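Side-chain contacts in cyclic GMP-AMP synthase-like receptor (Tribolium castaneum, PDB 7LT2), which senses double-stranded RNA and makes the cyclic dinucleotide 2',3'-cGAMP from ATP and GTP in innate immunity: residues R22-I27 with E187-V192; Q26-V31 with L179-S184; R310-F315 with N345-I350. One frame throughout, in Å; residues are numbered along the deposited sequence.

Interaction 1. Residues R22-I27 with E187-V192; sequences RGNKQI and EKIMDV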
# COMPACT_ATOMS: atom_id res chain seq x y z
N ARG A 22 5.94 -13.24 -8.88
CA ARG A 22 4.72 -13.76 -9.49
C ARG A 22 4.23 -15.01 -8.77
O ARG A 22 3.03 -15.15 -8.49
CB ARG A 22 4.97 -14.05 -10.97
CG ARG A 22 3.79 -14.68 -11.65
CD ARG A 22 4.12 -15.03 -13.08
NE ARG A 22 2.99 -15.67 -13.75
CZ ARG A 22 3.05 -16.17 -14.97
NH1 ARG A 22 4.16 -16.15 -15.67
NH2 ARG A 22 1.96 -16.71 -15.50
N GLY A 23 5.15 -15.93 -8.44
CA GLY A 23 4.73 -17.18 -7.81
C GLY A 23 4.19 -16.97 -6.41
O GLY A 23 3.17 -17.56 -6.03
N ASN A 24 4.85 -16.13 -5.62
CA ASN A 24 4.33 -15.84 -4.28
C ASN A 24 2.98 -15.14 -4.35
O ASN A 24 2.10 -15.42 -3.53
CB ASN A 24 5.35 -15.01 -3.50
CG ASN A 24 6.49 -15.85 -2.99
OD1 ASN A 24 6.30 -16.72 -2.15
ND2 ASN A 24 7.70 -15.61 -3.52
N LYS A 25 2.78 -14.27 -5.35
CA LYS A 25 1.48 -13.63 -5.50
C LYS A 25 0.39 -14.65 -5.82
O LYS A 25 -0.70 -14.58 -5.26
CB LYS A 25 1.53 -12.55 -6.58
CG LYS A 25 2.25 -11.28 -6.15
CD LYS A 25 2.21 -10.22 -7.25
CE LYS A 25 2.96 -8.96 -6.83
NZ LYS A 25 3.13 -8.02 -7.98
N GLN A 26 0.68 -15.60 -6.71
CA GLN A 26 -0.35 -16.60 -7.04
C GLN A 26 -0.75 -17.40 -5.81
O GLN A 26 -1.93 -17.68 -5.59
CB GLN A 26 0.15 -17.53 -8.14
CG GLN A 26 0.35 -16.87 -9.50
CD GLN A 26 0.41 -17.88 -10.64
OE1 GLN A 26 1.41 -18.00 -11.33
NE2 GLN A 26 -0.69 -18.60 -10.83
N ILE A 27 0.24 -17.79 -4.99
CA ILE A 27 -0.04 -18.55 -3.78
C ILE A 27 -0.85 -17.71 -2.80
O ILE A 27 -1.89 -18.15 -2.28
CB ILE A 27 1.27 -19.02 -3.13
CG1 ILE A 27 1.92 -20.12 -3.98
CG2 ILE A 27 1.01 -19.47 -1.69
CD1 ILE A 27 3.34 -20.44 -3.54
N GLU A 187 8.10 -22.61 6.01
CA GLU A 187 8.69 -21.37 5.51
C GLU A 187 7.65 -20.25 5.46
O GLU A 187 6.58 -20.42 4.89
CB GLU A 187 9.29 -21.58 4.12
CG GLU A 187 10.43 -22.60 4.06
CD GLU A 187 9.94 -24.03 3.93
OE1 GLU A 187 8.71 -24.25 3.97
OE2 GLU A 187 10.79 -24.94 3.79
N LYS A 188 8.00 -19.10 6.04
CA LYS A 188 7.12 -17.94 6.03
C LYS A 188 7.02 -17.36 4.62
O LYS A 188 8.01 -17.28 3.90
CB LYS A 188 7.64 -16.88 7.00
CG LYS A 188 6.81 -15.61 7.06
CD LYS A 188 5.42 -15.92 7.59
CE LYS A 188 4.64 -14.66 7.91
NZ LYS A 188 5.00 -14.10 9.26
N ILE A 189 5.81 -16.94 4.23
CA ILE A 189 5.64 -16.29 2.93
C ILE A 189 5.45 -14.79 3.11
O ILE A 189 6.30 -14.00 2.67
CB ILE A 189 4.47 -16.91 2.14
CG1 ILE A 189 4.72 -18.40 1.92
CG2 ILE A 189 4.30 -16.19 0.81
CD1 ILE A 189 3.52 -19.16 1.37
N MET A 190 4.35 -14.37 3.74
CA MET A 190 4.09 -12.94 3.90
C MET A 190 2.99 -12.74 4.93
O MET A 190 2.17 -13.63 5.17
CB MET A 190 3.70 -12.29 2.57
CG MET A 190 4.46 -10.99 2.28
SD MET A 190 4.34 -10.46 0.57
CE MET A 190 5.38 -11.67 -0.23
N ASP A 191 3.00 -11.55 5.55
CA ASP A 191 1.90 -11.09 6.39
C ASP A 191 0.92 -10.28 5.54
O ASP A 191 1.31 -9.56 4.63
CB ASP A 191 2.40 -10.19 7.53
CG ASP A 191 3.18 -10.95 8.58
OD1 ASP A 191 3.07 -12.19 8.65
OD2 ASP A 191 3.90 -10.29 9.37
N VAL A 192 -0.38 -10.40 5.86
CA VAL A 192 -1.42 -9.67 5.15
C VAL A 192 -2.36 -9.02 6.16
O VAL A 192 -2.91 -9.71 7.02
CB VAL A 192 -2.22 -10.60 4.20
CG1 VAL A 192 -3.23 -9.79 3.39
CG2 VAL A 192 -1.29 -11.36 3.27
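I189 meets N24 and I27 where helix 18-42 lies against the sheet of the nucleotidyltransferase domain. The strand side carries a classic beta bulge: I189 and M190 both face I181 of the neighbouring strand 177-183, and both are hydrogen-bonded to it through the backbone.

The packed side is small and buried. I189 presents two branches to the helix. Its CG2, anti to the backbone N, lies against OD1 of N24 at 3.6 Å. This is van der Waals contact, not a hydrogen bond. Its CD1, at the end of the longer branch, meets CG2 of I27 at 4.0 Å, and these two side chains cross at about a right angle. F166 of strand 164-171 touches both isoleucines and extends the apolar patch. The CA atoms of N24 and I189 are 7.3 Å apart. The amide of N24 is gripped elsewhere: ND2 is hydrogen-bonded to the backbone O of D20, one turn earlier, and to that of L385. M190 also points toward the helix, but it packs on F71, P68 and L385.

The other faces are looser. R22 and Q26 lie on the exposed side of the helix. K25 points away from the strand and makes cation-pi contacts with F59 and Y60. On the strand, K188 is exposed and bridges to D191. K188 NZ sits 2.8 Å from D191 OD1, on the syn side and 28° out of the carboxylate plane.

Interaction 2. Residues Q26-V31 with L179-S184; sequences QILESV and LGISHS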
# COMPACT_ATOMS: atom_id res chain seq x y z
N GLN A 26 0.68 -15.60 -6.71
CA GLN A 26 -0.35 -16.60 -7.04
C GLN A 26 -0.75 -17.40 -5.81
O GLN A 26 -1.93 -17.68 -5.59
CB GLN A 26 0.15 -17.53 -8.14
CG GLN A 26 0.35 -16.87 -9.50
CD GLN A 26 0.41 -17.88 -10.64
OE1 GLN A 26 1.41 -18.00 -11.33
NE2 GLN A 26 -0.69 -18.60 -10.83
N ILE A 27 0.24 -17.79 -4.99
CA ILE A 27 -0.04 -18.55 -3.78
C ILE A 27 -0.85 -17.71 -2.80
O ILE A 27 -1.89 -18.15 -2.28
CB ILE A 27 1.27 -19.02 -3.13
CG1 ILE A 27 1.92 -20.12 -3.98
CG2 ILE A 27 1.01 -19.47 -1.69
CD1 ILE A 27 3.34 -20.44 -3.54
N LEU A 28 -0.37 -16.50 -2.51
CA LEU A 28 -1.03 -15.64 -1.53
C LEU A 28 -2.44 -15.28 -1.95
O LEU A 28 -3.36 -15.27 -1.13
CB LEU A 28 -0.20 -14.37 -1.31
CG LEU A 28 1.13 -14.57 -0.58
CD1 LEU A 28 2.04 -13.36 -0.78
CD2 LEU A 28 0.89 -14.82 0.90
N GLU A 29 -2.64 -14.98 -3.24
CA GLU A 29 -3.97 -14.60 -3.70
C GLU A 29 -4.94 -15.77 -3.61
O GLU A 29 -6.14 -15.56 -3.36
CB GLU A 29 -3.89 -14.06 -5.12
CG GLU A 29 -3.15 -12.72 -5.19
CD GLU A 29 -2.75 -12.33 -6.60
OE1 GLU A 29 -3.27 -12.95 -7.55
OE2 GLU A 29 -1.92 -11.41 -6.75
N SER A 30 -4.45 -17.00 -3.76
CA SER A 30 -5.32 -18.16 -3.65
C SER A 30 -5.69 -18.45 -2.20
O SER A 30 -6.85 -18.74 -1.89
CB SER A 30 -4.65 -19.38 -4.30
OG SER A 30 -5.53 -20.49 -4.32
N VAL A 31 -4.72 -18.36 -1.29
CA VAL A 31 -5.03 -18.50 0.13
C VAL A 31 -6.08 -17.49 0.56
O VAL A 31 -7.05 -17.83 1.25
CB VAL A 31 -3.75 -18.37 0.98
CG1 VAL A 31 -4.10 -18.17 2.45
CG2 VAL A 31 -2.87 -19.59 0.79
N LEU A 179 -2.93 -11.61 9.01
CA LEU A 179 -2.75 -13.03 8.75
C LEU A 179 -1.30 -13.27 8.36
O LEU A 179 -0.83 -12.74 7.35
CB LEU A 179 -3.68 -13.53 7.65
CG LEU A 179 -5.19 -13.36 7.84
CD1 LEU A 179 -5.96 -14.07 6.71
CD2 LEU A 179 -5.64 -13.86 9.20
N GLY A 180 -0.59 -14.08 9.14
CA GLY A 180 0.73 -14.54 8.75
C GLY A 180 0.62 -15.83 7.96
O GLY A 180 0.17 -16.85 8.50
N ILE A 181 1.02 -15.83 6.70
CA ILE A 181 0.82 -16.96 5.81
C ILE A 181 2.16 -17.66 5.57
O ILE A 181 3.14 -17.02 5.18
CB ILE A 181 0.18 -16.52 4.48
CG1 ILE A 181 -1.18 -15.87 4.76
CG2 ILE A 181 0.02 -17.72 3.54
CD1 ILE A 181 -1.83 -15.23 3.55
N SER A 182 2.19 -18.97 5.82
CA SER A 182 3.39 -19.77 5.66
C SER A 182 3.08 -21.04 4.87
O SER A 182 1.93 -21.50 4.83
CB SER A 182 3.99 -20.17 7.02
OG SER A 182 4.33 -19.04 7.81
N HIS A 183 4.11 -21.61 4.25
CA HIS A 183 3.99 -22.97 3.75
C HIS A 183 3.77 -23.92 4.92
O HIS A 183 4.26 -23.70 6.03
CB HIS A 183 5.26 -23.38 2.99
CG HIS A 183 5.51 -22.57 1.76
ND1 HIS A 183 4.94 -22.87 0.54
CD2 HIS A 183 6.27 -21.47 1.55
CE1 HIS A 183 5.33 -21.99 -0.36
NE2 HIS A 183 6.14 -21.13 0.23
N SER A 184 3.02 -25.00 4.67
CA SER A 184 2.85 -26.02 5.71
C SER A 184 4.18 -26.65 6.11
O SER A 184 4.29 -27.20 7.21
CB SER A 184 1.87 -27.10 5.25
OG SER A 184 2.43 -27.89 4.21
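I181 of strand 177-183 meets L28 and V31, one turn apart on helix 18-42, with its CD1 methyl. The contact is buried, and no hydrogen bond crosses it.

The aliphatic contacts centre on I181. Its CD1 is 3.8 Å from CD2 of L28 and 3.9 Å from CG1 of V31, so a single methyl touches both helix residues. V31 and I181 meet tip to tip. V31 does this with its CG1 branch, set anti to the backbone N (chi1 166°). L28 comes in at a slant instead. Its CB does not point straight at the strand, but its far end bends closer, and CD2 also lies 4.0 Å from CG2 of I181. CD2 of L28 thus touches both branches of the isoleucine; the nearest approach of V31 is to CD1.

The aromatic contact is lighter. The CD1 end of I27 approaches CE1 of H183 at 4.1 Å. It comes at the imidazole obliquely, and the two side chains cross at about a right angle. The ring of H183 also meets that of F166, with the planes at about 45°.

Polar groups of the helix find partners beyond the strand. S30 OG is hydrogen-bonded to E162, and E29 OE2 to Y60 OH.

This is a helix laid across one side of the nucleotidyltransferase sheet. L28 lies near F71, an ATP-site residue by similarity. The axes of the two segments, helix 26-31 and strand 179-183, come within 10.2 Å at an angle of 123°. Strand 177-183 is antiparallel to both its neighbours, 164-171 and 188-200. The helix lies over all three: L28 also touches I189 and M190 on strand 188-200, and V31 touches F166 and I168 on strand 164-171.

Interaction 3. Residues R310-F315 with N345-I350; sequences REYNEF and NRIGYI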
# COMPACT_ATOMS: atom_id res chain seq x y z
N ARG A 310 18.51 14.27 -7.32
CA ARG A 310 18.67 15.71 -7.14
C ARG A 310 17.34 16.39 -6.84
O ARG A 310 17.26 17.26 -5.97
CB ARG A 310 19.30 16.32 -8.40
CG ARG A 310 20.76 15.93 -8.62
CD ARG A 310 21.31 16.61 -9.87
NE ARG A 310 22.63 16.11 -10.22
CZ ARG A 310 23.77 16.59 -9.73
NH1 ARG A 310 23.78 17.58 -8.86
NH2 ARG A 310 24.92 16.06 -10.12
N GLU A 311 16.28 16.01 -7.57
CA GLU A 311 14.97 16.63 -7.38
C GLU A 311 14.36 16.22 -6.04
O GLU A 311 13.72 17.04 -5.37
CB GLU A 311 14.04 16.30 -8.56
CG GLU A 311 13.89 17.43 -9.57
CD GLU A 311 13.19 18.63 -8.97
OE1 GLU A 311 11.98 18.53 -8.71
OE2 GLU A 311 13.87 19.67 -8.77
N TYR A 312 14.56 14.96 -5.64
CA TYR A 312 14.16 14.50 -4.31
C TYR A 312 14.82 15.35 -3.22
O TYR A 312 14.17 15.75 -2.25
CB TYR A 312 14.52 13.02 -4.17
CG TYR A 312 14.43 12.43 -2.79
CD1 TYR A 312 13.23 12.38 -2.10
CD2 TYR A 312 15.55 11.86 -2.19
CE1 TYR A 312 13.15 11.82 -0.84
CE2 TYR A 312 15.48 11.29 -0.94
CZ TYR A 312 14.28 11.27 -0.27
OH TYR A 312 14.21 10.69 0.98
N ASN A 313 16.11 15.65 -3.38
CA ASN A 313 16.79 16.50 -2.41
C ASN A 313 16.19 17.90 -2.36
O ASN A 313 16.12 18.51 -1.29
CB ASN A 313 18.28 16.59 -2.74
CG ASN A 313 19.10 17.06 -1.56
OD1 ASN A 313 18.68 16.94 -0.41
ND2 ASN A 313 20.28 17.61 -1.84
N GLU A 314 15.72 18.43 -3.50
CA GLU A 314 15.13 19.76 -3.50
C GLU A 314 13.82 19.80 -2.73
O GLU A 314 13.51 20.79 -2.06
CB GLU A 314 14.91 20.25 -4.94
CG GLU A 314 16.19 20.42 -5.74
CD GLU A 314 17.09 21.51 -5.19
OE1 GLU A 314 16.60 22.35 -4.41
OE2 GLU A 314 18.29 21.53 -5.55
N PHE A 315 13.02 18.73 -2.82
CA PHE A 315 11.82 18.63 -1.99
C PHE A 315 12.17 18.65 -0.51
O PHE A 315 11.55 19.36 0.28
CB PHE A 315 11.04 17.36 -2.33
CG PHE A 315 10.16 17.47 -3.54
CD1 PHE A 315 8.88 17.99 -3.45
CD2 PHE A 315 10.60 17.03 -4.78
CE1 PHE A 315 8.06 18.09 -4.56
CE2 PHE A 315 9.79 17.12 -5.90
CZ PHE A 315 8.51 17.65 -5.79
N ASN A 345 21.40 17.91 3.75
CA ASN A 345 22.86 18.04 3.70
C ASN A 345 23.53 16.69 3.44
O ASN A 345 24.50 16.62 2.68
CB ASN A 345 23.38 18.66 4.99
CG ASN A 345 22.98 20.12 5.15
OD1 ASN A 345 22.65 20.80 4.17
ND2 ASN A 345 23.02 20.62 6.38
N ARG A 346 23.03 15.63 4.09
CA ARG A 346 23.49 14.28 3.81
C ARG A 346 23.42 13.96 2.33
O ARG A 346 24.40 13.53 1.71
CB ARG A 346 22.64 13.27 4.58
CG ARG A 346 23.18 12.73 5.87
CD ARG A 346 22.39 11.47 6.18
NE ARG A 346 22.46 11.06 7.58
CZ ARG A 346 23.17 10.03 8.02
NH1 ARG A 346 23.93 9.32 7.20
NH2 ARG A 346 23.11 9.71 9.31
N ILE A 347 22.23 14.14 1.74
CA ILE A 347 22.01 13.76 0.36
C ILE A 347 22.87 14.60 -0.57
O ILE A 347 23.41 14.10 -1.57
CB ILE A 347 20.51 13.88 0.02
CG1 ILE A 347 19.71 12.93 0.92
CG2 ILE A 347 20.26 13.59 -1.44
CD1 ILE A 347 18.21 13.16 0.86
N GLY A 348 23.03 15.89 -0.26
CA GLY A 348 23.90 16.73 -1.07
C GLY A 348 25.33 16.25 -1.09
O GLY A 348 25.98 16.24 -2.14
N TYR A 349 25.85 15.84 0.07
CA TYR A 349 27.19 15.25 0.11
C TYR A 349 27.27 14.01 -0.76
O TYR A 349 28.26 13.80 -1.47
CB TYR A 349 27.58 14.90 1.55
CG TYR A 349 28.50 13.70 1.62
CD1 TYR A 349 29.86 13.82 1.34
CD2 TYR A 349 28.02 12.44 1.95
CE1 TYR A 349 30.71 12.72 1.39
CE2 TYR A 349 28.85 11.34 2.00
CZ TYR A 349 30.19 11.48 1.72
OH TYR A 349 31.02 10.39 1.77
N ILE A 350 26.24 13.16 -0.70
CA ILE A 350 26.25 11.93 -1.49
C ILE A 350 26.25 12.25 -2.98
O ILE A 350 27.01 11.66 -3.75
CB ILE A 350 25.05 11.04 -1.10
CG1 ILE A 350 25.23 10.55 0.35
CG2 ILE A 350 24.91 9.87 -2.06
CD1 ILE A 350 24.03 9.81 0.90
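I347 packs against Y312 and N313, joining helix 337-354 to helix 301-318. The two segments run nearly antiparallel, at 159°, with their axes 9.8 Å apart at the closest. N313 and I347 face each other at the nearest backbone approach, and their CA atoms are 6.5 Å apart.

N313 has CG anti to its own N (chi1 -162°), which directs the side chain at the other helix. It slides past I347 in the opposite direction, and its CG lies 3.7 Å from CG2 of I347. The amide end lies beside the backbone of G348.

I347 holds its longer branch beside the backbone N and extends it (chi2 169°). This carries CD1 to 3.8 Å from CE2 of Y312. The methyl approaches the ring obliquely, and the two side chains cross at about a right angle.

The CB of Y312 does not point straight at the other helix, but its ring end bends in toward I347. The hydroxyl is hydrogen-bonded to NE2 of H273, which anchors the hydroxyl end. I265 and I281 pack on Y312 from two other helices; I281 belongs to the ATP site by similarity. The arrangement is an antiparallel helix pair within the HhH/H2TH-like helical domain of the Mab-21 family.

How the interactions relate
From the N terminus, helix 18-42 opens interactions 1 and 2, which share Q26 and I27. Interaction 2 closes first, on strand 177-183. Interaction 1 closes next, on strand 188-200, so the loop of interaction 2 lies within that of interaction 1. The two strands are consecutive in the chain and antiparallel neighbours in one sheet, and V192 O and L179 N join the two contacts directly. Both loops include E70, F71 and D72, assigned to the active site by similarity. Interaction 3 follows in series and closes a short loop between two helices. Its centre is about 35 Å from that of interaction 1, in the helical domain.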